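PDB 4XCP: nematode fatty acid retinoid binding protein from Necator americanus, which binds palmitic acid within its helical fold and probably takes up other fatty acids and retinol as a secreted lipid-binding protein. Local coordinates for residues A[125-136]-A[158-169]. Numbering follows the deposited sequence.
Sequences LKASVKEVLKLY and FESGKAAKFAGE
Tyr-136 CG stands anti to its own backbone N (chi1 173°) and Phe-158 CG anti to its carbonyl carbon (chi1 -60°), which lays the two rings against each other in an offset stack, centroids 4.7 Å apart and planes inclined by 26°. Phe-158 CB lies over the tyrosine face, and Val-132 CG1 reaches Phe-158 CZ at 3.5 Å. Tyr-136 OH donates over 2.7 Å to the anti lone pair of Glu-159 OE2, an atom at the ring edge near its plane, with the carboxylate turned steeply against the ring. Phe-147 of helix 141-150 touches both aromatic side chains.

Helix 162-167 runs roughly antiparallel to helix 125-136, their axes 8.7 Å apart at closest. Ala-167 lets the backbones come near, its CA 4.3 Å from that of Lys-126. The Lys-126 chain crosses the Phe-166 ring, with CG 4.2 Å from the centroid in a CH-pi contact, while Val-129 CG2 meets Phe-166 CD2 at 3.8 Å. Leu-133 CD2 packs on Ala-164 CB.

Glu-169 OE1 forms a long salt bridge with Lys-130 NZ (3.6 Å) and shares a water with Lys-130 O. Glu-169 is poorly ordered, so both links are probably weak; apolar and aromatic packing, with the tyrosine-carboxylate bond fixing one end, probably dominates.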
loop_
_atom_site.group_PDB
_atom_site.type_symbol
_atom_site.label_atom_id
_atom_site.label_comp_id
_atom_site.label_asym_id
_atom_site.label_seq_id
_atom_site.Cartn_x
_atom_site.Cartn_y
_atom_site.Cartn_z
ATOM N N LEU A 125 9.680 1.048 -9.055
ATOM C CA LEU A 125 8.364 1.551 -8.699
ATOM C C LEU A 125 7.482 1.639 -9.936
ATOM O O LEU A 125 6.327 1.213 -9.880
ATOM C CB LEU A 125 8.441 2.892 -7.964
ATOM C CG LEU A 125 9.166 2.887 -6.604
ATOM C CD1 LEU A 125 9.429 4.296 -6.146
ATOM C CD2 LEU A 125 8.368 2.150 -5.538
ATOM N N LYS A 126 8.047 2.118 -11.071
ATOM C CA LYS A 126 7.337 2.219 -12.344
ATOM C C LYS A 126 6.878 0.830 -12.779
ATOM O O LYS A 126 5.743 0.672 -13.246
ATOM C CB LYS A 126 8.246 2.832 -13.425
ATOM C CG LYS A 126 8.516 4.331 -13.286
ATOM C CD LYS A 126 9.293 4.833 -14.498
ATOM C CE LYS A 126 9.481 6.330 -14.497
ATOM N NZ LYS A 126 10.822 6.719 -13.981
ATOM N N ALA A 127 7.757 -0.181 -12.602
ATOM C CA ALA A 127 7.463 -1.575 -12.945
ATOM C C ALA A 127 6.325 -2.117 -12.072
ATOM O O ALA A 127 5.437 -2.769 -12.622
ATOM C CB ALA A 127 8.707 -2.438 -12.799
ATOM N N SER A 128 6.295 -1.783 -10.747
ATOM C CA SER A 128 5.196 -2.246 -9.882
ATOM C C SER A 128 3.846 -1.620 -10.260
ATOM O O SER A 128 2.846 -2.327 -10.283
ATOM C CB SER A 128 5.494 -2.041 -8.395
ATOM O OG SER A 128 5.571 -0.674 -8.036
ATOM N N VAL A 129 3.830 -0.319 -10.595
ATOM C CA VAL A 129 2.607 0.400 -10.993
ATOM C C VAL A 129 2.093 -0.129 -12.331
ATOM O O VAL A 129 0.882 -0.302 -12.512
ATOM C CB VAL A 129 2.816 1.943 -10.993
ATOM C CG1 VAL A 129 1.601 2.685 -11.560
ATOM C CG2 VAL A 129 3.140 2.443 -9.584
ATOM N N LYS A 130 3.022 -0.366 -13.272
ATOM C CA LYS A 130 2.720 -0.904 -14.595
ATOM C C LYS A 130 1.961 -2.231 -14.471
ATOM O O LYS A 130 0.930 -2.394 -15.129
ATOM C CB LYS A 130 4.016 -1.057 -15.429
ATOM C CG LYS A 130 3.771 -1.261 -16.923
ATOM C CD LYS A 130 5.094 -1.372 -17.679
ATOM C CE LYS A 130 4.928 -1.767 -19.130
ATOM N NZ LYS A 130 4.293 -0.695 -19.948
ATOM N N GLU A 131 2.418 -3.133 -13.575
ATOM C CA GLU A 131 1.743 -4.406 -13.317
ATOM C C GLU A 131 0.355 -4.227 -12.686
ATOM O O GLU A 131 -0.582 -4.887 -13.109
ATOM C CB GLU A 131 2.599 -5.348 -12.451
ATOM C CG GLU A 131 2.036 -6.770 -12.341
ATOM C CD GLU A 131 1.587 -7.465 -13.619
ATOM O OE1 GLU A 131 2.072 -7.110 -14.720
ATOM O OE2 GLU A 131 0.720 -8.363 -13.516
ATOM N N VAL A 132 0.243 -3.378 -11.650
ATOM C CA VAL A 132 -1.021 -3.097 -10.959
ATOM C C VAL A 132 -2.035 -2.511 -11.986
ATOM O O VAL A 132 -3.177 -2.962 -12.046
ATOM C CB VAL A 132 -0.787 -2.180 -9.716
ATOM C CG1 VAL A 132 -2.101 -1.624 -9.173
ATOM C CG2 VAL A 132 -0.032 -2.936 -8.614
ATOM N N LEU A 133 -1.592 -1.543 -12.804
ATOM C CA LEU A 133 -2.434 -0.965 -13.845
ATOM C C LEU A 133 -2.894 -2.037 -14.844
ATOM O O LEU A 133 -4.077 -2.101 -15.146
ATOM C CB LEU A 133 -1.751 0.222 -14.551
ATOM C CG LEU A 133 -2.507 0.837 -15.750
ATOM C CD1 LEU A 133 -3.857 1.441 -15.331
ATOM C CD2 LEU A 133 -1.646 1.853 -16.473
ATOM N N LYS A 134 -1.976 -2.894 -15.300
ATOM C CA LYS A 134 -2.249 -3.997 -16.228
ATOM C C LYS A 134 -3.338 -4.939 -15.641
ATOM O O LYS A 134 -4.278 -5.305 -16.350
ATOM C CB LYS A 134 -0.939 -4.772 -16.503
ATOM C CG LYS A 134 -1.078 -5.902 -17.524
ATOM C CD LYS A 134 0.260 -6.529 -17.885
ATOM C CE LYS A 134 0.065 -7.638 -18.894
ATOM N NZ LYS A 134 1.186 -8.612 -18.878
ATOM N N LEU A 135 -3.208 -5.314 -14.355
ATOM C CA LEU A 135 -4.194 -6.150 -13.680
ATOM C C LEU A 135 -5.552 -5.423 -13.576
ATOM O O LEU A 135 -6.600 -6.050 -13.704
ATOM C CB LEU A 135 -3.693 -6.557 -12.293
ATOM C CG LEU A 135 -2.465 -7.462 -12.278
ATOM C CD1 LEU A 135 -1.904 -7.574 -10.899
ATOM C CD2 LEU A 135 -2.767 -8.828 -12.876
ATOM N N TYR A 136 -5.522 -4.102 -13.356
ATOM C CA TYR A 136 -6.723 -3.289 -13.293
ATOM C C TYR A 136 -7.405 -3.330 -14.663
ATOM O O TYR A 136 -8.598 -3.615 -14.738
ATOM C CB TYR A 136 -6.398 -1.848 -12.860
ATOM C CG TYR A 136 -7.598 -0.934 -12.945
ATOM C CD1 TYR A 136 -8.544 -0.897 -11.922
ATOM C CD2 TYR A 136 -7.833 -0.160 -14.083
ATOM C CE1 TYR A 136 -9.674 -0.090 -12.011
ATOM C CE2 TYR A 136 -8.954 0.663 -14.177
ATOM C CZ TYR A 136 -9.870 0.691 -13.139
ATOM O OH TYR A 136 -10.985 1.479 -13.230
ATOM N N PHE A 158 -6.101 5.288 -11.802
ATOM C CA PHE A 158 -6.078 4.370 -12.945
ATOM C C PHE A 158 -6.791 4.947 -14.158
ATOM O O PHE A 158 -6.187 5.041 -15.215
ATOM C CB PHE A 158 -6.651 2.990 -12.574
ATOM C CG PHE A 158 -5.925 2.261 -11.464
ATOM C CD1 PHE A 158 -4.541 2.109 -11.497
ATOM C CD2 PHE A 158 -6.633 1.643 -10.439
ATOM C CE1 PHE A 158 -3.872 1.439 -10.467
ATOM C CE2 PHE A 158 -5.970 0.957 -9.421
ATOM C CZ PHE A 158 -4.592 0.884 -9.426
ATOM N N GLU A 159 -8.043 5.390 -13.989
ATOM C CA GLU A 159 -8.900 5.943 -15.051
ATOM C C GLU A 159 -8.415 7.245 -15.685
ATOM O O GLU A 159 -8.589 7.415 -16.889
ATOM C CB GLU A 159 -10.345 6.127 -14.543
ATOM C CG GLU A 159 -11.112 4.821 -14.372
ATOM C CD GLU A 159 -11.320 4.013 -15.643
ATOM O OE1 GLU A 159 -11.492 4.626 -16.722
ATOM O OE2 GLU A 159 -11.328 2.764 -15.559
ATOM N N SER A 160 -7.838 8.172 -14.886
ATOM C CA SER A 160 -7.345 9.469 -15.370
ATOM C C SER A 160 -6.102 9.390 -16.251
ATOM O O SER A 160 -5.760 10.380 -16.898
ATOM C CB SER A 160 -7.035 10.390 -14.193
ATOM O OG SER A 160 -5.945 9.860 -13.455
ATOM N N GLY A 161 -5.395 8.266 -16.208
ATOM C CA GLY A 161 -4.136 8.105 -16.925
ATOM C C GLY A 161 -2.939 8.467 -16.059
ATOM O O GLY A 161 -1.799 8.417 -16.524
ATOM N N LYS A 162 -3.186 8.820 -14.783
ATOM C CA LYS A 162 -2.144 9.185 -13.815
ATOM C C LYS A 162 -1.163 8.032 -13.564
ATOM O O LYS A 162 0.051 8.255 -13.581
ATOM C CB LYS A 162 -2.764 9.694 -12.502
ATOM C CG LYS A 162 -1.814 10.539 -11.668
ATOM C CD LYS A 162 -2.501 11.117 -10.428
ATOM C CE LYS A 162 -1.564 11.934 -9.570
ATOM N NZ LYS A 162 -1.220 13.247 -10.186
ATOM N N ALA A 163 -1.677 6.801 -13.381
ATOM C CA ALA A 163 -0.820 5.624 -13.175
ATOM C C ALA A 163 0.019 5.329 -14.435
ATOM O O ALA A 163 1.208 5.031 -14.311
ATOM C CB ALA A 163 -1.659 4.406 -12.803
ATOM N N ALA A 164 -0.595 5.442 -15.636
ATOM C CA ALA A 164 0.081 5.200 -16.912
ATOM C C ALA A 164 1.194 6.212 -17.154
ATOM O O ALA A 164 2.271 5.816 -17.576
ATOM C CB ALA A 164 -0.920 5.211 -18.060
ATOM N N LYS A 165 0.953 7.502 -16.846
ATOM C CA LYS A 165 1.939 8.590 -16.956
ATOM C C LYS A 165 3.172 8.264 -16.099
ATOM O O LYS A 165 4.288 8.341 -16.601
ATOM C CB LYS A 165 1.332 9.927 -16.492
ATOM C CG LYS A 165 0.952 10.873 -17.625
ATOM C CD LYS A 165 0.157 12.088 -17.118
ATOM C CE LYS A 165 -1.346 11.875 -17.150
ATOM N NZ LYS A 165 -2.074 12.876 -16.322
ATOM N N PHE A 166 2.970 7.856 -14.830
ATOM C CA PHE A 166 4.077 7.483 -13.949
ATOM C C PHE A 166 4.840 6.259 -14.458
ATOM O O PHE A 166 6.067 6.286 -14.504
ATOM C CB PHE A 166 3.592 7.241 -12.505
ATOM C CG PHE A 166 4.706 6.785 -11.591
ATOM C CD1 PHE A 166 5.628 7.697 -11.079
ATOM C CD2 PHE A 166 4.860 5.440 -11.270
ATOM C CE1 PHE A 166 6.679 7.268 -10.260
ATOM C CE2 PHE A 166 5.916 5.016 -10.456
ATOM C CZ PHE A 166 6.819 5.932 -9.965
ATOM N N ALA A 167 4.118 5.178 -14.798
ATOM C CA ALA A 167 4.701 3.918 -15.258
ATOM C C ALA A 167 5.520 4.080 -16.554
ATOM O O ALA A 167 6.404 3.270 -16.829
ATOM C CB ALA A 167 3.603 2.880 -15.440
ATOM N N GLY A 168 5.233 5.139 -17.306
ATOM C CA GLY A 168 5.916 5.469 -18.549
ATOM C C GLY A 168 5.223 4.860 -19.742
ATOM O O GLY A 168 4.967 5.557 -20.733
ATOM N N GLU A 169 4.897 3.544 -19.635
ATOM C CA GLU A 169 4.224 2.705 -20.639
ATOM C C GLU A 169 5.082 2.520 -21.890
ATOM O O GLU A 169 6.233 2.095 -21.787
ATOM C CB GLU A 169 2.811 3.225 -20.988
ATOM C CG GLU A 169 1.852 3.281 -19.808
ATOM C CD GLU A 169 1.130 1.986 -19.490
ATOM O OE1 GLU A 169 1.604 1.244 -18.601
ATOM O OE2 GLU A 169 0.071 1.730 -20.108
HETATM O O HOH W 1 0.273 -1.272 -17.629
#